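Local coordinates for protein ADP/ATP-dependent NAD(P)H-hydrate dehydratase (Bacillus subtilis, PDB 3RPZ) that catalyses the dehydration of damaged, hydrated NADH and NADPH back to the normal coenzymes, probably at the expense of ADP or ATP, at residues Pro127-Ala132 and Pro146-Pro151; Gln183-Leu188 and Ile195-Gly200; Ile102-Gly107 and Ala132-Lys137; His120-Asp125 and Arg138-Arg143. All coordinates share one frame; numbering follows the deposited sequence.

Contacts 1 and 2 are neighbours in the central sheet: strand 147-149 pairs in parallel with strand 128-130 in contact 1 and with strand 185-188 next to it, which contact 2 joins to strand 194-196 in an antiparallel hairpin. Contact 3 shares Ala132 with contact 1 and lies past the C-terminal ends of strands 101-104 and 128-130, where the hydrated coenzyme is bound. Contacts 1 and 3 are buried, contact 2 is mainly buried but exposed at Gln183, and contact 4, about 17 Å from the chain centre, is only partly buried. The chemistry follows: backbone bonds and branched aliphatic residues in the sheet, glycine and alanine beside the ligand, arginines reaching backbone carbonyls toward the surface.

Contact 1: Pro127-Ala132 and Pro146-Pro151; sequences PVILDA and PVILTP. With NPW (beta-6-hydroxy-1,4,5,6-tetrahydronicotinamide adenine dinucleotide phosphate), chain D.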
# COMPACT_ATOMS: atom_id res chain seq x y z
N PRO A 127 -11.35 -21.92 21.59
CA PRO A 127 -10.66 -20.87 22.35
C PRO A 127 -11.18 -19.50 21.91
O PRO A 127 -11.44 -19.26 20.71
CB PRO A 127 -9.22 -21.01 21.96
CG PRO A 127 -9.10 -22.35 21.34
CD PRO A 127 -10.41 -22.71 20.77
N VAL A 128 -11.25 -18.60 22.87
CA VAL A 128 -11.73 -17.23 22.66
C VAL A 128 -10.76 -16.29 23.34
O VAL A 128 -10.39 -16.51 24.51
CB VAL A 128 -13.15 -17.04 23.20
CG1 VAL A 128 -13.57 -15.53 23.17
CG2 VAL A 128 -14.14 -17.90 22.41
N ILE A 129 -10.33 -15.26 22.63
CA ILE A 129 -9.51 -14.19 23.16
C ILE A 129 -10.33 -12.93 23.32
O ILE A 129 -11.09 -12.55 22.41
CB ILE A 129 -8.37 -13.81 22.18
CG1 ILE A 129 -7.50 -15.03 21.85
CG2 ILE A 129 -7.55 -12.64 22.68
CD1 ILE A 129 -6.81 -14.90 20.45
N LEU A 130 -10.26 -12.33 24.49
CA LEU A 130 -10.91 -11.05 24.78
C LEU A 130 -9.83 -10.03 25.04
O LEU A 130 -8.93 -10.24 25.87
CB LEU A 130 -11.84 -11.10 25.99
CG LEU A 130 -12.88 -12.21 25.97
CD1 LEU A 130 -13.77 -12.11 27.22
CD2 LEU A 130 -13.71 -12.25 24.72
N ASP A 131 -9.91 -8.90 24.35
CA ASP A 131 -8.95 -7.82 24.44
C ASP A 131 -9.67 -6.49 24.44
O ASP A 131 -10.80 -6.40 23.97
CB ASP A 131 -7.98 -7.86 23.23
CG ASP A 131 -6.85 -6.89 23.31
OD1 ASP A 131 -6.41 -6.56 24.43
OD2 ASP A 131 -6.42 -6.44 22.22
N ALA A 132 -8.99 -5.47 24.92
CA ALA A 132 -9.39 -4.07 24.60
C ALA A 132 -10.85 -3.78 24.98
O ALA A 132 -11.18 -3.91 26.14
CB ALA A 132 -9.05 -3.77 23.12
N PRO A 146 -10.55 -22.64 26.18
CA PRO A 146 -9.99 -21.61 27.05
C PRO A 146 -10.51 -20.22 26.69
O PRO A 146 -10.85 -19.96 25.52
CB PRO A 146 -8.48 -21.69 26.80
CG PRO A 146 -8.37 -22.48 25.51
CD PRO A 146 -9.51 -23.33 25.38
N VAL A 147 -10.56 -19.35 27.69
CA VAL A 147 -10.82 -17.94 27.53
C VAL A 147 -9.51 -17.24 27.85
O VAL A 147 -8.95 -17.48 28.94
CB VAL A 147 -11.95 -17.46 28.40
CG1 VAL A 147 -12.12 -15.95 28.35
CG2 VAL A 147 -13.27 -18.22 28.04
N ILE A 148 -9.03 -16.41 26.95
CA ILE A 148 -7.73 -15.76 27.08
C ILE A 148 -7.93 -14.26 27.10
O ILE A 148 -8.39 -13.67 26.11
CB ILE A 148 -6.80 -16.18 25.91
CG1 ILE A 148 -6.57 -17.70 25.89
CG2 ILE A 148 -5.45 -15.37 25.91
CD1 ILE A 148 -6.41 -18.23 24.44
N LEU A 149 -7.66 -13.62 28.25
CA LEU A 149 -7.77 -12.19 28.41
C LEU A 149 -6.42 -11.57 28.23
O LEU A 149 -5.44 -12.05 28.79
CB LEU A 149 -8.30 -11.89 29.83
CG LEU A 149 -9.55 -12.67 30.28
CD1 LEU A 149 -9.97 -12.16 31.66
CD2 LEU A 149 -10.71 -12.52 29.27
N THR A 150 -6.33 -10.45 27.51
CA THR A 150 -5.05 -9.82 27.22
C THR A 150 -4.94 -8.35 27.68
O THR A 150 -4.64 -7.47 26.91
CB THR A 150 -4.68 -9.97 25.74
OG1 THR A 150 -5.59 -9.20 24.93
CG2 THR A 150 -4.68 -11.41 25.27
N PRO A 151 -5.19 -8.08 28.97
CA PRO A 151 -5.09 -6.73 29.47
C PRO A 151 -3.68 -6.18 29.58
O PRO A 151 -2.76 -6.85 30.05
CB PRO A 151 -5.69 -6.84 30.86
CG PRO A 151 -5.30 -8.22 31.30
CD PRO A 151 -5.47 -9.04 30.04
P NPW D . -1.14 6.09 32.01
O1 NPW D . -2.31 7.03 31.82
O2 NPW D . -0.12 6.05 30.92
O3 NPW D . -0.47 6.19 33.39
PA NPW D . -6.84 2.74 27.44
PB NPW D . -5.80 1.95 24.84
C1A NPW D . -2.73 2.58 31.40
C1B NPW D . -7.77 0.78 20.72
N1C NPW D . -6.60 1.08 19.94
N1D NPW D . 1.68 0.49 32.91
C2A NPW D . -2.51 4.04 31.03
O2A NPW D . -1.78 4.61 32.10
C2B NPW D . -7.65 -0.47 21.60
O2B NPW D . -7.76 -1.66 20.87
C2C NPW D . -6.62 1.31 18.65
C2D NPW D . 0.88 1.38 33.52
C3A NPW D . -3.92 4.57 30.90
O3A NPW D . -4.53 4.88 32.17
C3B NPW D . -8.86 -0.20 22.53
O3B NPW D . -10.04 -0.65 21.85
C3C NPW D . -5.73 1.72 17.79
N3D NPW D . -0.27 1.91 33.08
C4B NPW D . -8.85 1.33 22.65
O4B NPW D . -7.99 1.87 21.61
C4C NPW D . -4.37 2.07 18.38
C4D NPW D . -0.61 1.40 31.89
O4D NPW D . -3.91 2.22 30.67
C4E NPW D . -4.63 3.37 30.30
C5A NPW D . 0.17 0.48 31.14
C5B NPW D . -8.33 1.83 24.00
O5B NPW D . -7.11 1.16 24.35
C5C NPW D . -4.51 2.37 19.86
C5E NPW D . -4.65 3.41 28.77
O5E NPW D . -5.55 2.42 28.31
C6C NPW D . -5.27 1.23 20.60
O6C NPW D . -4.58 -0.01 20.57
C6D NPW D . 1.40 -0.01 31.68
N6D NPW D . 2.22 -0.88 31.11
N7A NPW D . -0.38 0.18 29.91
C7C NPW D . -5.95 1.77 16.37
N7C NPW D . -4.95 2.16 15.59
O7C NPW D . -7.08 1.50 15.90
C8A NPW D . -1.54 0.94 29.89
N9A NPW D . -1.64 1.65 31.11
OA1 NPW D . -7.48 4.01 27.82
OA2 NPW D . -7.53 1.48 27.58
OA3 NPW D . -6.29 2.99 25.95
OB1 NPW D . -4.91 0.91 25.36
OB2 NPW D . -5.29 2.84 23.75
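Val128 and Ile148 lock two parallel strands together: Val128 N donates to Pro146 O at 3.0 Å, and Ile148 N answers to Val128 O at 2.8 Å. Leu130 N to Ile148 O and Thr150 N to Leu130 O carry the pairing onward, with segment axes 23° apart. On the face bearing Val128 and Val147, Leu130 and Leu149 lie side by side and point the same way, Leu130 CD1 meeting Leu149 CD2 at 3.7 Å. The other face carries Ile129 and Ile148, whose beta-branched chains suit extended backbone; Ile129 CG2 also reaches Thr150 CG2 at 4.1 Å. Where the pairing ends, polar groups take over. Asp131 holds CG anti to its backbone nitrogen (chi1 -173°), which brings OD1 crosswise to within 2.8 Å of Thr150 OG1, a weak and unsettled hydrogen bond. The firmer partner is Thr222 OG1, bonded to OD2. Replacing Asp131 by an alanine would probably leave the Thr222 hydroxyl without its carboxylate partner and remove the weaker contact to Thr150 OG1. Farther out, Ile225, Leu226 and Leu229 of helix 217-231 pack on Ile129, while Lys189 bonds to Thr150 O. The aspartate side chain lies about 4 Å from a bound magnesium ion and about 5 Å from AMP. Aliphatic strands thus give way to polar groups at their C-terminal ends, where ribokinase-like enzymes bind nucleotide and substrate, and the carboxylate is delivered to that ligand-binding end.

Contact 2: Gln183-Leu188 and Ile195-Gly200; sequences QTVIVL and IAFPDG
Val185 and Phe197 lie side by side with their side chains running the same way, and both valine methyls are used. CG2 approaches the ring obliquely, 3.7 Å from Phe197 CD1, while CG1, anti to the valine's own backbone nitrogen (chi1 -177°), comes within 3.9 Å of Phe197 CE1. CG2 also crosses obliquely to Pro198 CD at 3.9 Å, so one compact forked residue fills the angle between phenyl and pyrrolidine rings. An alanine in place of Val185 is likely to open a gap there and let the Phe197 ring shift. The ring of Pro198 rests on the backbone of Thr184, just before strand 185-188, with CD standing 3.5 Å from Thr184 O. Beyond it Gln183, bent at chi2 (-66°), swings its amide across the proline: NE2 donates to Pro198 O at 2.9 Å, the oxygen near the amide plane, and also bonds to Ala180 O. Gln183 is the positive-phi residue of the Schellman motif closing helix 171-182. Between these side chains and the hairpin turn, Ile186 and Ala196 form an antiparallel hydrogen-bonded pair, with Ile186 N to Ala196 O at 2.8 Å and Ala196 N to Ile186 O at 2.9 Å. Alanine's small size is consistent with helix 171-182 lying over this face, where Ala179 touches both Ile186 and Ala196. On the opposite face Val187 and Ile195 meet Val239 of helix 235-256, and Lys236 makes a cation-pi contact with Phe197. Within the sheet, strand 147-149 borders strand 185-188 on the side away from strand 194-196.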
# COMPACT_ATOMS: atom_id res chain seq x y z
N GLN A 183 -10.94 -18.20 36.27
CA GLN A 183 -10.71 -19.39 35.45
C GLN A 183 -10.56 -19.03 33.97
O GLN A 183 -11.14 -19.66 33.10
CB GLN A 183 -11.75 -20.48 35.73
CG GLN A 183 -11.50 -21.15 37.09
CD GLN A 183 -10.17 -21.92 37.08
OE1 GLN A 183 -10.08 -22.91 36.33
NE2 GLN A 183 -9.16 -21.44 37.80
N THR A 184 -9.73 -18.03 33.74
CA THR A 184 -9.31 -17.64 32.41
C THR A 184 -7.80 -17.57 32.36
O THR A 184 -7.11 -17.42 33.38
CB THR A 184 -9.84 -16.25 32.03
OG1 THR A 184 -9.28 -15.26 32.89
CG2 THR A 184 -11.31 -16.16 32.13
N VAL A 185 -7.24 -17.66 31.15
CA VAL A 185 -5.86 -17.29 30.93
C VAL A 185 -5.79 -15.77 31.08
O VAL A 185 -6.69 -15.06 30.57
CB VAL A 185 -5.35 -17.72 29.54
CG1 VAL A 185 -3.85 -17.37 29.36
CG2 VAL A 185 -5.60 -19.23 29.35
N ILE A 186 -4.72 -15.23 31.68
CA ILE A 186 -4.48 -13.79 31.68
C ILE A 186 -3.09 -13.53 31.17
O ILE A 186 -2.12 -14.00 31.78
CB ILE A 186 -4.68 -13.12 33.07
CG1 ILE A 186 -6.10 -13.33 33.54
CG2 ILE A 186 -4.40 -11.59 32.96
CD1 ILE A 186 -6.43 -12.72 34.87
N VAL A 187 -2.99 -12.79 30.07
CA VAL A 187 -1.77 -12.28 29.51
C VAL A 187 -1.70 -10.84 29.98
O VAL A 187 -2.34 -9.97 29.42
CB VAL A 187 -1.73 -12.36 27.98
CG1 VAL A 187 -0.43 -11.79 27.45
CG2 VAL A 187 -1.93 -13.80 27.51
N LEU A 188 -0.99 -10.61 31.08
CA LEU A 188 -0.86 -9.28 31.67
C LEU A 188 0.35 -8.61 31.04
O LEU A 188 1.52 -8.94 31.36
CB LEU A 188 -0.73 -9.34 33.19
CG LEU A 188 -0.44 -8.01 33.87
CD1 LEU A 188 -1.61 -7.03 33.63
CD2 LEU A 188 -0.19 -8.17 35.38
N ILE A 195 2.17 -14.54 31.67
CA ILE A 195 1.16 -15.42 31.10
C ILE A 195 0.72 -16.37 32.19
O ILE A 195 1.46 -17.29 32.56
CB ILE A 195 1.68 -16.20 29.87
CG1 ILE A 195 2.30 -15.27 28.82
CG2 ILE A 195 0.50 -17.02 29.24
CD1 ILE A 195 3.80 -14.98 28.98
N ALA A 196 -0.45 -16.12 32.76
CA ALA A 196 -1.00 -16.88 33.87
C ALA A 196 -2.16 -17.74 33.43
O ALA A 196 -3.11 -17.24 32.84
CB ALA A 196 -1.41 -15.96 34.99
N PHE A 197 -2.07 -19.04 33.69
CA PHE A 197 -3.08 -20.02 33.31
C PHE A 197 -3.96 -20.35 34.52
O PHE A 197 -3.47 -20.32 35.65
CB PHE A 197 -2.41 -21.27 32.73
CG PHE A 197 -1.72 -21.02 31.43
CD1 PHE A 197 -2.43 -20.95 30.26
CD2 PHE A 197 -0.38 -20.75 31.39
CE1 PHE A 197 -1.81 -20.65 29.08
CE2 PHE A 197 0.24 -20.45 30.20
CZ PHE A 197 -0.45 -20.41 29.05
N PRO A 198 -5.22 -20.68 34.26
CA PRO A 198 -6.14 -20.87 35.38
C PRO A 198 -5.88 -22.15 36.13
O PRO A 198 -6.43 -22.35 37.23
CB PRO A 198 -7.49 -20.85 34.71
CG PRO A 198 -7.25 -21.20 33.25
CD PRO A 198 -5.89 -20.67 32.94
N ASP A 199 -5.03 -23.06 35.61
CA ASP A 199 -4.60 -24.24 36.32
C ASP A 199 -3.38 -24.02 37.21
O ASP A 199 -2.91 -24.97 37.87
CB ASP A 199 -4.33 -25.41 35.34
CG ASP A 199 -3.16 -25.14 34.39
OD1 ASP A 199 -2.38 -24.19 34.55
OD2 ASP A 199 -3.03 -25.96 33.47
N GLY A 200 -2.93 -22.78 37.32
CA GLY A 200 -1.81 -22.39 38.13
C GLY A 200 -0.45 -22.26 37.47
O GLY A 200 0.50 -21.71 38.06

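Contact 3: Ile102-Gly107 and Ala132-Lys137; sequences IAIGPG and AGALAK. With NPW (beta-6-hydroxy-1,4,5,6-tetrahydronicotinamide adenine dinucleotide phosphate), chain D.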
# COMPACT_ATOMS: atom_id res chain seq x y z
N ILE A 102 -11.61 -17.62 18.09
CA ILE A 102 -12.28 -16.33 17.93
C ILE A 102 -11.56 -15.30 18.78
O ILE A 102 -11.24 -15.61 19.95
CB ILE A 102 -13.76 -16.40 18.35
CG1 ILE A 102 -14.48 -17.48 17.55
CG2 ILE A 102 -14.44 -15.01 18.25
CD1 ILE A 102 -15.93 -17.74 18.01
N ALA A 103 -11.34 -14.10 18.27
CA ALA A 103 -10.89 -12.97 19.07
C ALA A 103 -11.87 -11.84 18.94
O ALA A 103 -12.38 -11.58 17.86
CB ALA A 103 -9.50 -12.50 18.63
N ILE A 104 -12.09 -11.13 20.04
CA ILE A 104 -12.99 -9.98 20.07
C ILE A 104 -12.35 -8.84 20.87
O ILE A 104 -11.73 -9.08 21.89
CB ILE A 104 -14.40 -10.32 20.63
CG1 ILE A 104 -15.34 -9.12 20.61
CG2 ILE A 104 -14.35 -10.92 21.93
CD1 ILE A 104 -16.89 -9.38 20.62
N GLY A 105 -12.45 -7.61 20.37
CA GLY A 105 -12.19 -6.43 21.18
C GLY A 105 -11.36 -5.31 20.61
O GLY A 105 -11.60 -4.17 20.98
N PRO A 106 -10.28 -5.63 19.85
CA PRO A 106 -9.42 -4.52 19.40
C PRO A 106 -10.18 -3.46 18.64
O PRO A 106 -10.90 -3.79 17.71
CB PRO A 106 -8.33 -5.21 18.60
CG PRO A 106 -8.27 -6.62 19.15
CD PRO A 106 -9.72 -6.93 19.47
N GLY A 107 -10.06 -2.20 19.04
CA GLY A 107 -10.80 -1.11 18.39
C GLY A 107 -12.29 -1.12 18.51
O GLY A 107 -12.98 -0.45 17.77
N ALA A 132 -8.99 -5.47 24.92
CA ALA A 132 -9.39 -4.07 24.60
C ALA A 132 -10.85 -3.78 24.98
O ALA A 132 -11.18 -3.91 26.14
CB ALA A 132 -9.05 -3.77 23.12
N GLY A 133 -11.68 -3.38 24.04
CA GLY A 133 -13.06 -3.02 24.35
C GLY A 133 -13.92 -4.15 24.84
O GLY A 133 -15.00 -3.89 25.35
N ALA A 134 -13.48 -5.41 24.67
CA ALA A 134 -14.17 -6.58 25.22
C ALA A 134 -13.77 -6.91 26.63
O ALA A 134 -14.34 -7.86 27.21
CB ALA A 134 -13.98 -7.80 24.33
N LEU A 135 -12.79 -6.22 27.21
CA LEU A 135 -12.41 -6.43 28.60
C LEU A 135 -13.25 -5.56 29.55
O LEU A 135 -13.31 -4.35 29.40
CB LEU A 135 -10.93 -6.18 28.78
CG LEU A 135 -10.02 -7.20 28.09
CD1 LEU A 135 -8.52 -6.77 28.17
CD2 LEU A 135 -10.16 -8.65 28.63
N ALA A 136 -13.88 -6.21 30.52
CA ALA A 136 -14.73 -5.57 31.51
C ALA A 136 -14.64 -6.37 32.79
O ALA A 136 -14.15 -7.48 32.83
CB ALA A 136 -16.20 -5.55 30.99
N LYS A 137 -15.19 -5.79 33.86
CA LYS A 137 -15.34 -6.50 35.14
C LYS A 137 -16.50 -7.44 34.99
O LYS A 137 -17.64 -6.99 34.84
CB LYS A 137 -15.53 -5.50 36.29
CG LYS A 137 -15.65 -6.16 37.66
CD LYS A 137 -15.72 -5.13 38.81
CE LYS A 137 -14.42 -4.31 38.91
NZ LYS A 137 -14.25 -3.42 40.14
P NPW D . -1.14 6.09 32.01
O1 NPW D . -2.31 7.03 31.82
O2 NPW D . -0.12 6.05 30.92
O3 NPW D . -0.47 6.19 33.39
PA NPW D . -6.84 2.74 27.44
PB NPW D . -5.80 1.95 24.84
C1A NPW D . -2.73 2.58 31.40
C1B NPW D . -7.77 0.78 20.72
N1C NPW D . -6.60 1.08 19.94
N1D NPW D . 1.68 0.49 32.91
C2A NPW D . -2.51 4.04 31.03
O2A NPW D . -1.78 4.61 32.10
C2B NPW D . -7.65 -0.47 21.60
O2B NPW D . -7.76 -1.66 20.87
C2C NPW D . -6.62 1.31 18.65
C2D NPW D . 0.88 1.38 33.52
C3A NPW D . -3.92 4.57 30.90
O3A NPW D . -4.53 4.88 32.17
C3B NPW D . -8.86 -0.20 22.53
O3B NPW D . -10.04 -0.65 21.85
C3C NPW D . -5.73 1.72 17.79
N3D NPW D . -0.27 1.91 33.08
C4B NPW D . -8.85 1.33 22.65
O4B NPW D . -7.99 1.87 21.61
C4C NPW D . -4.37 2.07 18.38
C4D NPW D . -0.61 1.40 31.89
O4D NPW D . -3.91 2.22 30.67
C4E NPW D . -4.63 3.37 30.30
C5A NPW D . 0.17 0.48 31.14
C5B NPW D . -8.33 1.83 24.00
O5B NPW D . -7.11 1.16 24.35
C5C NPW D . -4.51 2.37 19.86
C5E NPW D . -4.65 3.41 28.77
O5E NPW D . -5.55 2.42 28.31
C6C NPW D . -5.27 1.23 20.60
O6C NPW D . -4.58 -0.01 20.57
C6D NPW D . 1.40 -0.01 31.68
N6D NPW D . 2.22 -0.88 31.11
N7A NPW D . -0.38 0.18 29.91
C7C NPW D . -5.95 1.77 16.37
N7C NPW D . -4.95 2.16 15.59
O7C NPW D . -7.08 1.50 15.90
C8A NPW D . -1.54 0.94 29.89
N9A NPW D . -1.64 1.65 31.11
OA1 NPW D . -7.48 4.01 27.82
OA2 NPW D . -7.53 1.48 27.58
OA3 NPW D . -6.29 2.99 25.95
OB1 NPW D . -4.91 0.91 25.36
OB2 NPW D . -5.29 2.84 23.75
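Gly105 meets Gly133 and Ala134 where the Gly105-Pro106-Gly107 loop leaves strand 101-104, at the C-terminal end of the strands in the ribokinase-like alpha/beta fold. Packing is tightest around Gly105. A CB on this residue would lie only 3.2 Å from Ala134 CB, and its backbone angles alone call for glycine. Ala134 CB settles instead against Ile104 O at 3.6 Å and Ile104 CG2 at 4.0 Å, the branch left nearest to it by CG1 standing anti to the backbone nitrogen (chi1 -178°); a larger side chain would probably crowd Gly105 and Ile104. The neighbouring Gly133 N donates to Gly105 O at 3.2 Å, reaching it from above the carbonyl plane. Past Ala134 the second segment peels away: Leu135 turns to Leu130, Ala136 to the start of helix 112-121, and Lys137 runs out into solvent, so this side is loose. On the ligand side the loop and the 3-10 segment form one wall for the ribose beside the hydrated nicotinamide ring, other groups being bonded by Asp219 and His152 of this chain and by His26, Lys27, Lys60 and Pro78 of the second subunit. The methyl of Ala132 stands 3.3 Å from O2B of the ligand, and Gly107 N donates to that hydroxyl oxygen at 3.0 Å.

Contact 4: His120-Asp125 and Arg138-Arg143; sequences HVLTAD and RTYPKR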
# COMPACT_ATOMS: atom_id res chain seq x y z
N HIS A 120 -22.36 -14.33 23.50
CA HIS A 120 -22.69 -15.23 22.41
C HIS A 120 -21.50 -16.03 21.90
O HIS A 120 -21.64 -17.22 21.66
CB HIS A 120 -23.41 -14.48 21.28
CG HIS A 120 -24.78 -14.07 21.64
ND1 HIS A 120 -25.76 -14.99 21.94
CD2 HIS A 120 -25.37 -12.86 21.70
CE1 HIS A 120 -26.89 -14.36 22.21
NE2 HIS A 120 -26.67 -13.06 22.12
N VAL A 121 -20.37 -15.39 21.72
CA VAL A 121 -19.16 -16.09 21.24
C VAL A 121 -18.72 -17.17 22.22
O VAL A 121 -18.32 -18.25 21.81
CB VAL A 121 -18.10 -15.12 21.00
CG1 VAL A 121 -16.68 -15.77 20.98
CG2 VAL A 121 -18.47 -14.31 19.68
N LEU A 122 -18.92 -16.95 23.50
CA LEU A 122 -18.51 -17.95 24.48
C LEU A 122 -19.34 -19.24 24.45
O LEU A 122 -18.94 -20.24 25.02
CB LEU A 122 -18.52 -17.36 25.88
CG LEU A 122 -17.51 -16.27 26.20
CD1 LEU A 122 -17.66 -15.53 27.50
CD2 LEU A 122 -16.08 -16.87 26.13
N THR A 123 -20.48 -19.25 23.77
CA THR A 123 -21.21 -20.48 23.64
C THR A 123 -20.62 -21.36 22.53
O THR A 123 -20.96 -22.53 22.46
CB THR A 123 -22.73 -20.23 23.41
OG1 THR A 123 -22.94 -19.76 22.08
CG2 THR A 123 -23.28 -19.28 24.44
N ALA A 124 -19.71 -20.82 21.71
CA ALA A 124 -18.95 -21.63 20.71
C ALA A 124 -18.01 -22.58 21.44
O ALA A 124 -17.68 -22.36 22.59
CB ALA A 124 -18.17 -20.71 19.76
N ASP A 125 -17.62 -23.65 20.77
CA ASP A 125 -16.66 -24.60 21.33
C ASP A 125 -15.33 -24.34 20.64
O ASP A 125 -14.94 -25.04 19.69
CB ASP A 125 -17.07 -26.06 21.12
CG ASP A 125 -18.34 -26.46 21.89
OD1 ASP A 125 -18.98 -27.41 21.41
OD2 ASP A 125 -18.72 -25.86 22.92
N ARG A 138 -16.23 -8.74 35.03
CA ARG A 138 -17.26 -9.73 34.79
C ARG A 138 -16.76 -11.11 35.22
O ARG A 138 -15.62 -11.25 35.61
CB ARG A 138 -17.69 -9.75 33.32
CG ARG A 138 -16.59 -10.16 32.36
CD ARG A 138 -17.08 -10.51 30.99
NE ARG A 138 -17.93 -11.70 31.05
CZ ARG A 138 -18.86 -12.02 30.17
NH1 ARG A 138 -19.15 -11.21 29.15
NH2 ARG A 138 -19.50 -13.15 30.34
N THR A 139 -17.64 -12.10 35.15
CA THR A 139 -17.25 -13.49 35.32
C THR A 139 -17.54 -14.24 34.02
O THR A 139 -18.09 -13.67 33.06
CB THR A 139 -17.97 -14.14 36.51
OG1 THR A 139 -19.37 -14.09 36.27
CG2 THR A 139 -17.63 -13.36 37.81
N TYR A 140 -17.09 -15.49 33.96
CA TYR A 140 -17.08 -16.27 32.74
C TYR A 140 -17.74 -17.60 32.96
O TYR A 140 -17.58 -18.20 34.00
CB TYR A 140 -15.63 -16.43 32.25
CG TYR A 140 -15.00 -15.08 31.99
CD1 TYR A 140 -14.34 -14.39 33.01
CD2 TYR A 140 -15.15 -14.46 30.76
CE1 TYR A 140 -13.83 -13.15 32.77
CE2 TYR A 140 -14.62 -13.22 30.52
CZ TYR A 140 -13.96 -12.57 31.52
OH TYR A 140 -13.45 -11.30 31.26
N PRO A 141 -18.52 -18.07 31.99
CA PRO A 141 -19.23 -19.33 32.16
C PRO A 141 -18.32 -20.54 32.02
O PRO A 141 -17.33 -20.49 31.27
CB PRO A 141 -20.20 -19.30 30.98
CG PRO A 141 -19.50 -18.53 29.93
CD PRO A 141 -18.73 -17.47 30.66
N LYS A 142 -18.66 -21.65 32.67
CA LYS A 142 -17.91 -22.86 32.45
C LYS A 142 -18.13 -23.27 31.00
O LYS A 142 -19.26 -23.22 30.50
CB LYS A 142 -18.39 -23.98 33.41
CG LYS A 142 -17.93 -25.41 33.04
CD LYS A 142 -16.44 -25.62 32.96
CE LYS A 142 -16.10 -26.96 32.23
NZ LYS A 142 -14.68 -27.02 31.75
N ARG A 143 -17.04 -23.60 30.31
CA ARG A 143 -17.07 -24.02 28.91
C ARG A 143 -15.80 -24.86 28.68
O ARG A 143 -14.86 -24.79 29.49
CB ARG A 143 -17.15 -22.77 27.99
CG ARG A 143 -15.93 -21.90 28.10
CD ARG A 143 -16.02 -20.57 27.39
NE ARG A 143 -16.33 -20.62 25.96
CZ ARG A 143 -15.41 -20.61 24.98
NH1 ARG A 143 -15.82 -20.60 23.70
NH2 ARG A 143 -14.10 -20.63 25.23
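Arg143 grips the backbone around Leu122 with its guanidinium. NE donates to Leu122 O at 2.8 Å and 163°, the bond lying in the guanidinium plane and on a carbonyl lone pair. NH1 makes a weak, bent bond to Ala124 O at 2.8 Å and a second weak one to Leu122 O, and outside the two segments it also bonds to Cys126 O. CG of Arg143 stands between its backbone nitrogen and carbonyl carbon (chi1 64°), and a bend at chi3 then brings the charged end round to these carbonyls. Leu122 is the apolar counterpart. Its CD2 sits over one face of that guanidinium, 3.8 Å above the plane and toward the rim, while its CD1 branch meets three residues: Pro141 CD at 3.9 Å, the edge of the Tyr140 ring and one face of the Arg138 guanidinium. Arg138 is itself held, NE and NH2 both donating side-on to Thr139 O, and NH1 forming a salt bridge with Asp119. Underneath, Val128 and Val147 of the sheet support Leu122, and Leu130 and Leu149 touch Tyr140. Backbone oxygens near the C-terminal end of helix 112-121 would carry partial negative charge, which suits a cationic partner. A forked leucine lends aliphatic cover to two flat arginine ends; Arg143 ties the helix end to the loop through backbone oxygens, while Arg138 reaches the helix through side chains of Asp119 and Gln115.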